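Local coordinates for protein serpin B3 (Homo sapiens, PDB 4ZK3) that probably inhibits proteases by the serpin mechanism, in which the reactive loop is cut and inserted as an extra strand into the central sheet, at residues 4-9 against 265-270; 90-95 against 380-385; 193-198 against 336-341; 231-236 against 240-245. One frame throughout, in Å; residues are numbered along the deposited sequence.

Contact 1: 4-9 against 265-270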
loop_
_atom_site.group_PDB
_atom_site.type_symbol
_atom_site.label_atom_id
_atom_site.label_comp_id
_atom_site.label_asym_id
_atom_site.label_seq_id
_atom_site.Cartn_x
_atom_site.Cartn_y
_atom_site.Cartn_z
ATOM N N LEU A 4 5.443 10.839 11.698
ATOM C CA LEU A 4 5.754 9.745 10.790
ATOM C C LEU A 4 4.551 9.356 9.909
ATOM O O LEU A 4 4.697 9.049 8.724
ATOM C CB LEU A 4 6.109 8.549 11.644
ATOM C CG LEU A 4 6.240 7.214 10.900
ATOM C CD1 LEU A 4 7.341 7.283 9.867
ATOM C CD2 LEU A 4 6.518 6.123 11.899
ATOM N N SER A 5 3.378 9.330 10.540
ATOM C CA SER A 5 2.131 9.036 9.883
ATOM C C SER A 5 2.003 9.954 8.725
ATOM O O SER A 5 1.649 9.523 7.641
ATOM C CB SER A 5 0.932 9.247 10.837
ATOM O OG SER A 5 -0.178 9.826 10.146
ATOM N N GLU A 6 2.280 11.230 8.963
ATOM C CA GLU A 6 2.268 12.210 7.921
ATOM C C GLU A 6 3.277 11.956 6.788
ATOM O O GLU A 6 2.941 12.104 5.611
ATOM C CB GLU A 6 2.445 13.606 8.547
ATOM C CG GLU A 6 1.187 14.028 9.339
ATOM C CD GLU A 6 1.428 14.897 10.582
ATOM O OE1 GLU A 6 2.215 15.879 10.489
ATOM O OE2 GLU A 6 0.796 14.601 11.636
ATOM N N ALA A 7 4.515 11.597 7.144
ATOM C CA ALA A 7 5.532 11.296 6.162
ATOM C C ALA A 7 5.003 10.199 5.200
ATOM O O ALA A 7 5.007 10.392 4.003
ATOM C CB ALA A 7 6.813 10.857 6.850
ATOM N N ASN A 8 4.517 9.088 5.772
ATOM C CA ASN A 8 4.021 7.935 4.997
ATOM C C ASN A 8 2.880 8.319 4.035
ATOM O O ASN A 8 2.860 7.886 2.866
ATOM C CB ASN A 8 3.628 6.812 5.974
ATOM C CG ASN A 8 4.824 6.351 6.903
ATOM O OD1 ASN A 8 6.020 6.492 6.556
ATOM N ND2 ASN A 8 4.489 5.791 8.065
ATOM N N THR A 9 1.949 9.140 4.533
ATOM C CA THR A 9 0.855 9.672 3.724
ATOM C C THR A 9 1.332 10.591 2.600
ATOM O O THR A 9 0.793 10.561 1.488
ATOM C CB THR A 9 -0.192 10.362 4.614
ATOM O OG1 THR A 9 -0.749 9.403 5.519
ATOM C CG2 THR A 9 -1.351 10.910 3.762
ATOM N N LYS A 265 -4.748 18.124 3.087
ATOM C CA LYS A 265 -6.193 18.154 2.857
ATOM C C LYS A 265 -6.896 16.851 3.261
ATOM O O LYS A 265 -7.972 16.878 3.891
ATOM C CB LYS A 265 -6.506 18.408 1.367
ATOM C CG LYS A 265 -6.013 19.744 0.792
ATOM C CD LYS A 265 -7.054 20.828 0.998
ATOM C CE LYS A 265 -6.420 22.169 1.369
ATOM N NZ LYS A 265 -7.424 23.183 1.813
ATOM N N LEU A 266 -6.302 15.705 2.900
ATOM C CA LEU A 266 -6.842 14.412 3.348
ATOM C C LEU A 266 -7.011 14.347 4.847
ATOM O O LEU A 266 -8.037 13.889 5.379
ATOM C CB LEU A 266 -5.913 13.279 2.937
ATOM C CG LEU A 266 -6.461 11.838 3.082
ATOM C CD1 LEU A 266 -7.741 11.704 2.280
ATOM C CD2 LEU A 266 -5.512 10.758 2.588
ATOM N N MET A 267 -5.979 14.802 5.546
ATOM C CA MET A 267 -5.989 14.739 6.996
ATOM C C MET A 267 -7.080 15.595 7.570
ATOM O O MET A 267 -7.725 15.209 8.526
ATOM C CB MET A 267 -4.618 15.091 7.574
ATOM C CG MET A 267 -3.581 14.031 7.193
ATOM S SD MET A 267 -1.930 14.296 7.852
ATOM C CE MET A 267 -0.876 13.489 6.630
ATOM N N GLU A 268 -7.348 16.720 6.937
ATOM C CA GLU A 268 -8.394 17.596 7.429
ATOM C C GLU A 268 -9.771 16.971 7.205
ATOM O O GLU A 268 -10.545 16.754 8.140
ATOM C CB GLU A 268 -8.290 18.928 6.705
ATOM C CG GLU A 268 -8.899 20.083 7.469
ATOM C CD GLU A 268 -9.146 21.276 6.584
ATOM O OE1 GLU A 268 -8.230 21.611 5.793
ATOM O OE2 GLU A 268 -10.263 21.850 6.666
ATOM N N TRP A 269 -10.036 16.650 5.942
ATOM C CA TRP A 269 -11.343 16.236 5.472
ATOM C C TRP A 269 -11.833 14.899 6.032
ATOM O O TRP A 269 -13.056 14.662 6.110
ATOM C CB TRP A 269 -11.334 16.128 3.942
ATOM C CG TRP A 269 -11.081 17.451 3.242
ATOM C CD1 TRP A 269 -11.240 18.701 3.778
ATOM C CD2 TRP A 269 -10.675 17.649 1.892
ATOM N NE1 TRP A 269 -10.929 19.656 2.848
ATOM C CE2 TRP A 269 -10.597 19.042 1.676
ATOM C CE3 TRP A 269 -10.372 16.789 0.835
ATOM C CZ2 TRP A 269 -10.240 19.591 0.444
ATOM C CZ3 TRP A 269 -9.991 17.335 -0.387
ATOM C CH2 TRP A 269 -9.943 18.720 -0.576
ATOM N N THR A 270 -10.887 14.012 6.364
ATOM C CA THR A 270 -11.236 12.631 6.679
ATOM C C THR A 270 -11.021 12.349 8.142
ATOM O O THR A 270 -11.038 11.193 8.546
ATOM C CB THR A 270 -10.447 11.598 5.858
ATOM O OG1 THR A 270 -9.087 11.578 6.316
ATOM C CG2 THR A 270 -10.526 11.901 4.358
#
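Glu6 and Met267 bring the two helices nearest at the level of the backbone, their CA atoms 8.7 Å apart, and Thr9 and Leu266 follow at 9.0 Å. The axes of 4-9 and 265-269 approach to 11.7 Å and run at 119° to one another, too far apart for backbone contact, so side chains span the gap. Met267 does most of this. With CG beside the backbone N (chi1 -66°) and the chain extended beyond it, its thioether reaches straight across to the first helix. The methyl CE ends between two residues one turn apart. The Met267 and Glu6 side chains cross at about a right angle, with Met267 CE 3.4 Å from Glu6 CG, whereas those of Met267 and Thr9 meet tip to tip, Met267 CE lying 3.8 Å from Thr9 CB. Glu6 thus offers the aliphatic part of its chain to the methionine. Deeper in, Thr9 CG2 and Leu266 CD2 lie 4.3 Å apart, a looser touch; Ile381 packs against both residues. Across the interface the contact is apolar. Leu266 also touches Met12 and Phe13, farther along the first helix. The arrangement is that of two steeply inclined helices of the serpin fold that meet through side chains, both touching Ile381 of strand 380-387.

Contact 2: 90-95 against 380-385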
loop_
_atom_site.group_PDB
_atom_site.type_symbol
_atom_site.label_atom_id
_atom_site.label_comp_id
_atom_site.label_asym_id
_atom_site.label_seq_id
_atom_site.Cartn_x
_atom_site.Cartn_y
_atom_site.Cartn_z
ATOM N N THR A 90 4.610 -3.243 15.019
ATOM C CA THR A 90 4.000 -3.961 16.151
ATOM C C THR A 90 2.474 -3.841 16.115
ATOM O O THR A 90 1.765 -4.822 16.305
ATOM C CB THR A 90 4.455 -3.384 17.517
ATOM O OG1 THR A 90 5.836 -3.067 17.478
ATOM C CG2 THR A 90 4.235 -4.390 18.648
ATOM N N GLU A 91 1.990 -2.627 15.871
ATOM C CA GLU A 91 0.545 -2.327 15.848
ATOM C C GLU A 91 -0.177 -2.986 14.695
ATOM O O GLU A 91 -1.327 -3.352 14.763
ATOM C CB GLU A 91 0.356 -0.834 15.717
ATOM C CG GLU A 91 1.001 -0.023 16.829
ATOM C CD GLU A 91 0.070 0.180 17.989
ATOM O OE1 GLU A 91 0.104 1.296 18.556
ATOM O OE2 GLU A 91 -0.709 -0.762 18.301
ATOM N N PHE A 92 0.553 -3.187 13.627
ATOM C CA PHE A 92 0.004 -3.758 12.438
ATOM C C PHE A 92 0.014 -5.279 12.473
ATOM O O PHE A 92 -0.052 -5.914 11.391
ATOM C CB PHE A 92 0.829 -3.276 11.224
ATOM C CG PHE A 92 0.809 -1.795 10.990
ATOM C CD1 PHE A 92 -0.089 -0.966 11.619
ATOM C CD2 PHE A 92 1.700 -1.251 10.096
ATOM C CE1 PHE A 92 -0.096 0.400 11.367
ATOM C CE2 PHE A 92 1.728 0.117 9.841
ATOM C CZ PHE A 92 0.809 0.949 10.461
ATOM N N ASN A 93 0.225 -5.905 13.636
ATOM C CA ASN A 93 0.148 -7.392 13.679
ATOM C C ASN A 93 -0.832 -7.643 14.792
ATOM O O ASN A 93 -0.451 -7.572 15.966
ATOM C CB ASN A 93 1.471 -8.112 13.996
ATOM C CG ASN A 93 2.397 -8.204 12.813
ATOM O OD1 ASN A 93 3.391 -7.474 12.736
ATOM N ND2 ASN A 93 2.095 -9.079 11.900
ATOM N N LYS A 94 -2.101 -7.798 14.425
ATOM C CA LYS A 94 -3.168 -8.020 15.388
ATOM C C LYS A 94 -4.330 -8.715 14.695
ATOM O O LYS A 94 -4.683 -8.396 13.539
ATOM C CB LYS A 94 -3.607 -6.693 15.995
ATOM C CG LYS A 94 -4.659 -6.880 17.083
ATOM C CD LYS A 94 -5.067 -5.564 17.731
ATOM C CE LYS A 94 -5.886 -5.839 18.980
ATOM N NZ LYS A 94 -6.858 -4.716 19.160
ATOM N N SER A 95 -4.881 -9.703 15.393
ATOM C CA SER A 95 -6.038 -10.456 14.950
ATOM C C SER A 95 -7.053 -10.489 16.073
ATOM O O SER A 95 -6.677 -10.609 17.231
ATOM C CB SER A 95 -5.668 -11.903 14.586
ATOM O OG SER A 95 -5.175 -11.983 13.243
ATOM N N SER A 380 -2.748 5.448 10.179
ATOM C CA SER A 380 -1.891 5.016 9.093
ATOM C C SER A 380 -2.716 4.505 7.925
ATOM O O SER A 380 -3.632 3.691 8.117
ATOM C CB SER A 380 -0.984 3.903 9.574
ATOM O OG SER A 380 -0.195 4.430 10.605
ATOM N N ILE A 381 -2.377 4.940 6.723
ATOM C CA ILE A 381 -3.078 4.458 5.530
ATOM C C ILE A 381 -2.303 3.273 5.017
ATOM O O ILE A 381 -1.151 3.404 4.557
ATOM C CB ILE A 381 -3.273 5.579 4.521
ATOM C CG1 ILE A 381 -4.084 6.729 5.205
ATOM C CG2 ILE A 381 -4.045 5.035 3.310
ATOM C CD1 ILE A 381 -4.323 7.909 4.259
ATOM N N LEU A 382 -2.905 2.103 5.174
ATOM C CA LEU A 382 -2.265 0.834 4.805
ATOM C C LEU A 382 -2.380 0.530 3.301
ATOM O O LEU A 382 -1.470 -0.118 2.734
ATOM C CB LEU A 382 -2.904 -0.306 5.596
ATOM C CG LEU A 382 -2.825 -0.163 7.136
ATOM C CD1 LEU A 382 -3.612 -1.234 7.836
ATOM C CD2 LEU A 382 -1.460 -0.044 7.711
ATOM N N PHE A 383 -3.509 0.939 2.713
ATOM C CA PHE A 383 -3.815 0.644 1.324
ATOM C C PHE A 383 -4.587 1.828 0.781
ATOM O O PHE A 383 -5.400 2.451 1.514
ATOM C CB PHE A 383 -4.738 -0.594 1.132
ATOM C CG PHE A 383 -4.200 -1.912 1.714
ATOM C CD1 PHE A 383 -3.389 -2.771 0.969
ATOM C CD2 PHE A 383 -4.573 -2.284 3.023
ATOM C CE1 PHE A 383 -2.971 -3.995 1.520
ATOM C CE2 PHE A 383 -4.106 -3.462 3.600
ATOM C CZ PHE A 383 -3.309 -4.328 2.842
ATOM N N TYR A 384 -4.347 2.123 -0.509
ATOM C CA TYR A 384 -4.950 3.296 -1.161
ATOM C C TYR A 384 -5.234 2.969 -2.610
ATOM O O TYR A 384 -4.465 2.272 -3.250
ATOM C CB TYR A 384 -4.008 4.528 -1.083
ATOM C CG TYR A 384 -4.612 5.823 -1.537
ATOM C CD1 TYR A 384 -4.575 6.208 -2.857
ATOM C CD2 TYR A 384 -5.275 6.663 -0.627
ATOM C CE1 TYR A 384 -5.115 7.407 -3.255
ATOM C CE2 TYR A 384 -5.858 7.854 -1.029
ATOM C CZ TYR A 384 -5.813 8.194 -2.349
ATOM O OH TYR A 384 -6.346 9.395 -2.767
ATOM N N GLY A 385 -6.330 3.504 -3.122
ATOM C CA GLY A 385 -6.771 3.128 -4.439
ATOM C C GLY A 385 -7.746 4.028 -5.117
ATOM O O GLY A 385 -8.347 4.924 -4.507
#
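Phe92 and Leu382 meet in the buried interior of the serpin fold, where the chain leaving helix 81-91 packs against a classic beta bulge in strand 380-387. The bulge is formed by Leu382 and Phe383, which both face Ile373 of strand 369-375 and both hydrogen-bond to its backbone; Leu382 has the near-helical backbone angles expected at the first bulge position. Phe92 is the first residue beyond the helix, and its side chain points at the strand with CG beside the backbone N (chi1 -62°). One methyl of Leu382 makes the main contact. Its CD2 sits over a face of the Phe92 ring, 3.8 Å from the centroid and 14° off the ring normal, a CH-pi arrangement. The methyl is displaced a little toward the far end of the ring, where CZ of Phe92 is 3.7 Å from it. Ile103 of strand 99-110, Gln375 and Thr378 also touch the phenyl group, which therefore joins the end of the helix to several strands. Ser380, two residues before Leu382, takes the tip of the ring. Its hydroxyl is hydrogen-bonded to that of Thr378, which ties down the oxygen beside the phenyl. CB of Ser380 approaches Phe92 CZ obliquely at 3.6 Å, while Ser380 OG lies at the ring edge, in its plane, also 3.6 Å from Phe92 CZ.

Contact 3: 193-198 against 336-341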
loop_
_atom_site.group_PDB
_atom_site.type_symbol
_atom_site.label_atom_id
_atom_site.label_comp_id
_atom_site.label_asym_id
_atom_site.label_seq_id
_atom_site.Cartn_x
_atom_site.Cartn_y
_atom_site.Cartn_z
ATOM N N GLU A 193 -29.258 -10.106 -0.092
ATOM C CA GLU A 193 -30.583 -9.973 -0.693
ATOM C C GLU A 193 -30.811 -8.597 -1.290
ATOM O O GLU A 193 -31.587 -8.478 -2.233
ATOM C CB GLU A 193 -31.692 -10.348 0.291
ATOM C CG GLU A 193 -32.083 -11.850 0.201
ATOM C CD GLU A 193 -32.302 -12.513 1.558
ATOM O OE1 GLU A 193 -32.405 -11.780 2.585
ATOM O OE2 GLU A 193 -32.364 -13.772 1.601
ATOM N N ASP A 194 -30.115 -7.583 -0.775
ATOM C CA ASP A 194 -30.245 -6.211 -1.277
ATOM C C ASP A 194 -29.313 -5.847 -2.391
ATOM O O ASP A 194 -29.439 -4.752 -3.003
ATOM C CB ASP A 194 -30.067 -5.205 -0.141
ATOM C CG ASP A 194 -31.147 -5.309 0.914
ATOM O OD1 ASP A 194 -32.298 -5.550 0.510
ATOM O OD2 ASP A 194 -30.847 -5.136 2.123
ATOM N N THR A 195 -28.391 -6.741 -2.718
ATOM C CA THR A 195 -27.492 -6.460 -3.797
ATOM C C THR A 195 -28.242 -6.606 -5.163
ATOM O O THR A 195 -28.957 -7.553 -5.331
ATOM C CB THR A 195 -26.260 -7.397 -3.685
ATOM O OG1 THR A 195 -25.557 -7.105 -2.452
ATOM C CG2 THR A 195 -25.344 -7.242 -4.860
ATOM N N LYS A 196 -28.031 -5.685 -6.130
ATOM C CA LYS A 196 -28.753 -5.662 -7.407
ATOM C C LYS A 196 -27.805 -5.314 -8.530
ATOM O O LYS A 196 -26.869 -4.566 -8.297
ATOM C CB LYS A 196 -29.775 -4.537 -7.388
ATOM C CG LYS A 196 -31.177 -4.877 -6.894
ATOM C CD LYS A 196 -32.023 -3.601 -6.696
ATOM C CE LYS A 196 -32.004 -2.606 -7.855
ATOM N NZ LYS A 196 -32.842 -3.064 -9.004
ATOM N N GLU A 197 -28.043 -5.804 -9.757
ATOM C CA GLU A 197 -27.252 -5.357 -10.913
ATOM C C GLU A 197 -27.595 -3.911 -11.223
ATOM O O GLU A 197 -28.756 -3.577 -11.278
ATOM C CB GLU A 197 -27.546 -6.198 -12.141
ATOM C CG GLU A 197 -26.543 -5.985 -13.244
ATOM C CD GLU A 197 -27.003 -6.558 -14.577
ATOM O OE1 GLU A 197 -28.227 -6.611 -14.858
ATOM O OE2 GLU A 197 -26.127 -6.959 -15.371
ATOM N N GLU A 198 -26.600 -3.046 -11.412
ATOM C CA GLU A 198 -26.866 -1.667 -11.820
ATOM C C GLU A 198 -25.793 -1.278 -12.746
ATOM O O GLU A 198 -24.830 -2.025 -12.985
ATOM C CB GLU A 198 -26.835 -0.657 -10.665
ATOM C CG GLU A 198 -27.701 -1.039 -9.501
ATOM C CD GLU A 198 -27.764 0.056 -8.460
ATOM O OE1 GLU A 198 -26.993 1.055 -8.553
ATOM O OE2 GLU A 198 -28.606 -0.072 -7.557
ATOM N N VAL A 336 -13.873 -6.325 -2.221
ATOM C CA VAL A 336 -14.951 -5.884 -1.343
ATOM C C VAL A 336 -16.227 -6.711 -1.618
ATOM O O VAL A 336 -16.603 -6.914 -2.759
ATOM C CB VAL A 336 -15.136 -4.358 -1.623
ATOM C CG1 VAL A 336 -16.459 -3.801 -1.127
ATOM C CG2 VAL A 336 -13.961 -3.612 -0.988
ATOM N N THR A 337 -16.838 -7.224 -0.548
ATOM C CA THR A 337 -18.038 -8.026 -0.591
ATOM C C THR A 337 -18.989 -7.467 0.451
ATOM O O THR A 337 -18.662 -6.506 1.165
ATOM C CB THR A 337 -17.789 -9.518 -0.232
ATOM O OG1 THR A 337 -17.542 -9.634 1.185
ATOM C CG2 THR A 337 -16.621 -10.086 -1.034
ATOM N N GLU A 338 -20.172 -8.086 0.533
ATOM C CA GLU A 338 -21.161 -7.802 1.588
ATOM C C GLU A 338 -20.677 -8.105 3.016
ATOM O O GLU A 338 -21.163 -7.479 3.981
ATOM C CB GLU A 338 -22.470 -8.601 1.299
ATOM C CG GLU A 338 -23.196 -8.161 0.036
ATOM C CD GLU A 338 -22.757 -8.854 -1.253
ATOM O OE1 GLU A 338 -21.692 -9.510 -1.289
ATOM O OE2 GLU A 338 -23.461 -8.740 -2.293
ATOM N N GLU A 339 -19.757 -9.065 3.173
ATOM C CA GLU A 339 -19.238 -9.418 4.518
ATOM C C GLU A 339 -18.155 -8.474 5.050
ATOM O O GLU A 339 -18.108 -8.209 6.266
ATOM C CB GLU A 339 -18.697 -10.871 4.579
ATOM C CG GLU A 339 -19.827 -11.937 4.750
ATOM C CD GLU A 339 -20.725 -12.064 3.502
ATOM O OE1 GLU A 339 -20.179 -11.954 2.362
ATOM O OE2 GLU A 339 -21.960 -12.249 3.647
ATOM N N GLY A 340 -17.320 -8.008 4.126
ATOM C CA GLY A 340 -16.228 -7.090 4.395
ATOM C C GLY A 340 -15.222 -6.943 3.284
ATOM O O GLY A 340 -15.554 -6.793 2.083
ATOM N N ALA A 341 -13.952 -6.875 3.650
ATOM C CA ALA A 341 -12.945 -6.678 2.615
ATOM C C ALA A 341 -11.711 -7.476 2.936
ATOM O O ALA A 341 -11.497 -7.846 4.069
ATOM C CB ALA A 341 -12.648 -5.189 2.456
#
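Thr195 and Glu338 carry this contact alone, through one short hydrogen bond between two segments that otherwise do not touch. Thr195 OG1 donates to Glu338 OE2 at 2.7 Å, and the carboxylate oxygen accepts through its anti lone pair, the one turned away from OE1. The methyl also leans on the acceptor, Thr195 CG2 lying 3.5 Å from Glu338 OE2. The two side chains come from opposite directions, and a bend at chi2 (88°) swings the glutamate head toward the threonine. Glu338 is buried among Phe190, Lys192 and Met213, and its OE1 forms a salt bridge with Arg286, so both carboxylate oxygens are engaged; the arginine would be expected to favour the charged form. Around this tight point the contact is loose: Lys196, Glu197 and Glu339 are exposed, and none of them meets the opposite segment. The tight turn that presents Glu338 is held locally. Thr337 OG1 accepts from Glu339 N at 3.0 Å, an ST turn, and Thr337 N donates to Gly340 O at 3.0 Å. The turn connects strand 325-336 to strand 340-351, the place where a serpin reactive loop hinges, and the strand that follows is inserted in the central sheet, as in cleaved serpins.

Contact 4: 231-236 against 240-245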
loop_
_atom_site.group_PDB
_atom_site.type_symbol
_atom_site.label_atom_id
_atom_site.label_comp_id
_atom_site.label_asym_id
_atom_site.label_seq_id
_atom_site.Cartn_x
_atom_site.Cartn_y
_atom_site.Cartn_z
ATOM N N VAL A 231 -17.404 12.536 1.479
ATOM C CA VAL A 231 -16.527 11.597 2.233
ATOM C C VAL A 231 -17.310 10.722 3.171
ATOM O O VAL A 231 -18.137 11.211 3.917
ATOM C CB VAL A 231 -15.454 12.343 3.068
ATOM C CG1 VAL A 231 -14.493 11.360 3.695
ATOM C CG2 VAL A 231 -14.648 13.203 2.171
ATOM N N LEU A 232 -17.023 9.419 3.167
ATOM C CA LEU A 232 -17.645 8.495 4.068
ATOM C C LEU A 232 -16.644 7.579 4.766
ATOM O O LEU A 232 -15.716 7.073 4.128
ATOM C CB LEU A 232 -18.672 7.636 3.314
ATOM C CG LEU A 232 -19.674 6.849 4.130
ATOM C CD1 LEU A 232 -20.711 7.786 4.720
ATOM C CD2 LEU A 232 -20.408 5.882 3.251
ATOM N N GLU A 233 -16.861 7.326 6.066
ATOM C CA GLU A 233 -16.106 6.312 6.805
ATOM C C GLU A 233 -16.992 5.092 7.000
ATOM O O GLU A 233 -18.084 5.185 7.520
ATOM C CB GLU A 233 -15.592 6.826 8.173
ATOM C CG GLU A 233 -14.884 5.778 9.002
ATOM C CD GLU A 233 -14.962 5.972 10.482
ATOM O OE1 GLU A 233 -15.974 6.503 10.987
ATOM O OE2 GLU A 233 -14.019 5.506 11.150
ATOM N N ILE A 234 -16.474 3.941 6.598
ATOM C CA ILE A 234 -17.171 2.677 6.727
ATOM C C ILE A 234 -16.318 1.840 7.672
ATOM O O ILE A 234 -15.312 1.302 7.248
ATOM C CB ILE A 234 -17.344 1.942 5.375
ATOM C CG1 ILE A 234 -17.864 2.877 4.293
ATOM C CG2 ILE A 234 -18.286 0.764 5.541
ATOM C CD1 ILE A 234 -17.962 2.325 2.883
ATOM N N PRO A 235 -16.713 1.734 8.968
ATOM C CA PRO A 235 -15.817 1.011 9.878
ATOM C C PRO A 235 -15.802 -0.500 9.683
ATOM O O PRO A 235 -16.824 -1.108 9.353
ATOM C CB PRO A 235 -16.385 1.320 11.256
ATOM C CG PRO A 235 -17.205 2.568 11.089
ATOM C CD PRO A 235 -17.783 2.457 9.701
ATOM N N TYR A 236 -14.660 -1.103 9.990
ATOM C CA TYR A 236 -14.604 -2.525 10.212
ATOM C C TYR A 236 -15.030 -2.838 11.623
ATOM O O TYR A 236 -14.917 -2.032 12.523
ATOM C CB TYR A 236 -13.217 -3.077 9.855
ATOM C CG TYR A 236 -12.955 -2.921 8.361
ATOM C CD1 TYR A 236 -13.523 -3.821 7.442
ATOM C CD2 TYR A 236 -12.163 -1.908 7.880
ATOM C CE1 TYR A 236 -13.339 -3.679 6.077
ATOM C CE2 TYR A 236 -11.950 -1.733 6.511
ATOM C CZ TYR A 236 -12.550 -2.625 5.611
ATOM O OH TYR A 236 -12.379 -2.484 4.275
ATOM N N ASP A 240 -11.095 -0.927 14.820
ATOM C CA ASP A 240 -9.632 -0.677 14.775
ATOM C C ASP A 240 -9.183 -0.077 13.416
ATOM O O ASP A 240 -8.158 0.670 13.334
ATOM C CB ASP A 240 -8.876 -1.962 15.111
ATOM C CG ASP A 240 -9.023 -2.333 16.611
ATOM O OD1 ASP A 240 -9.456 -1.437 17.375
ATOM O OD2 ASP A 240 -8.789 -3.497 16.962
ATOM N N LEU A 241 -9.958 -0.438 12.387
ATOM C CA LEU A 241 -9.707 -0.061 11.027
ATOM C C LEU A 241 -10.987 0.431 10.353
ATOM O O LEU A 241 -12.092 0.091 10.762
ATOM C CB LEU A 241 -9.137 -1.252 10.279
ATOM C CG LEU A 241 -7.713 -1.650 10.680
ATOM C CD1 LEU A 241 -7.731 -2.962 11.420
ATOM C CD2 LEU A 241 -6.820 -1.775 9.442
ATOM N N SER A 242 -10.822 1.286 9.355
ATOM C CA SER A 242 -11.955 1.747 8.550
ATOM C C SER A 242 -11.568 1.857 7.084
ATOM O O SER A 242 -10.417 2.007 6.744
ATOM C CB SER A 242 -12.373 3.126 8.989
ATOM O OG SER A 242 -12.980 3.128 10.224
ATOM N N MET A 243 -12.567 1.857 6.220
ATOM C CA MET A 243 -12.365 2.137 4.811
ATOM C C MET A 243 -12.981 3.513 4.641
ATOM O O MET A 243 -14.127 3.717 5.024
ATOM C CB MET A 243 -13.072 1.156 3.880
ATOM C CG MET A 243 -12.963 1.569 2.399
ATOM S SD MET A 243 -13.489 0.383 1.147
ATOM C CE MET A 243 -12.168 -0.821 1.110
ATOM N N ILE A 244 -12.206 4.425 4.106
ATOM C CA ILE A 244 -12.693 5.810 3.827
ATOM C C ILE A 244 -12.901 5.894 2.339
ATOM O O ILE A 244 -12.028 5.433 1.580
ATOM C CB ILE A 244 -11.626 6.843 4.184
ATOM C CG1 ILE A 244 -11.268 6.721 5.641
ATOM C CG2 ILE A 244 -12.061 8.272 3.799
ATOM C CD1 ILE A 244 -12.423 6.701 6.562
ATOM N N VAL A 245 -13.999 6.499 1.909
ATOM C CA VAL A 245 -14.297 6.625 0.470
ATOM C C VAL A 245 -14.567 8.105 0.143
ATOM O O VAL A 245 -15.241 8.789 0.911
ATOM C CB VAL A 245 -15.539 5.787 0.069
ATOM C CG1 VAL A 245 -15.914 5.994 -1.390
ATOM C CG2 VAL A 245 -15.340 4.313 0.324
#
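The Tyr236 ring turns an edge to Leu241, whose carbonyl carbon lies in the ring plane, 3.6 Å from Tyr236 CD2. Beyond the hairpin the same ring meets Trp186 with nearly parallel planes and Phe182 edge-to-face. Its far end crosses the Met243 side chain, with Tyr236 OH 3.6 Å from Met243 CE; this hydroxyl is buried and has no hydrogen-bonding partner in the model. The other flat group, the Glu233 carboxylate, is met from above its plane. Ser242 OG donates to Glu233 OE2 at 2.8 Å, 36° out of that plane. An extended chain, with CG opposite the backbone N (chi1 176°), carries the acid diagonally across to the serine, while Ile244 CD1 packs against Glu233 CB at 3.6 Å. The other carboxylate oxygen, OE1, is hydrogen-bonded to His220, and Asn376 bonds to the serine oxygen. On the face of the sheet away from Glu233 and Ile244, Ile234 CD1 rests against Val245 CG2 at 4.2 Å. Two hydrogen-bonded pairs, Leu232 with Val245 and Ile234 with Met243, set the antiparallel register; Met243 N donates almost straight (178°) to Ile234 O at 3.0 Å. Tyr236 N adds a bond to Leu241 O, 2.9 Å, next to the turn. This is a beta hairpin of strands 229-235 and 241-248, continued by strand 369-375 in the serpin's second sheet.

Overall arrangement
Contact 4 is the hub: its centre lies about 13 Å from that of contact 2, 15 Å from contact 1 and 16 Å from contact 3, and it touches all three. Lys94 and Asp240 form a salt bridge between contacts 2 and 4, Thr270 of contact 1 packs on Ile244, and Ala341 of contact 3 packs on Tyr236. Contacts 1 and 2 meet at Ile381, whereas contacts 1 and 3, with centres 29 Å apart, do not touch. Contact 4 is local and nested within the loops closed by the other three, while contacts 1 and 2 bring early helices to strands and helices far along the chain. The hairpin thus joins the helical flank to the inserted reactive-loop strand.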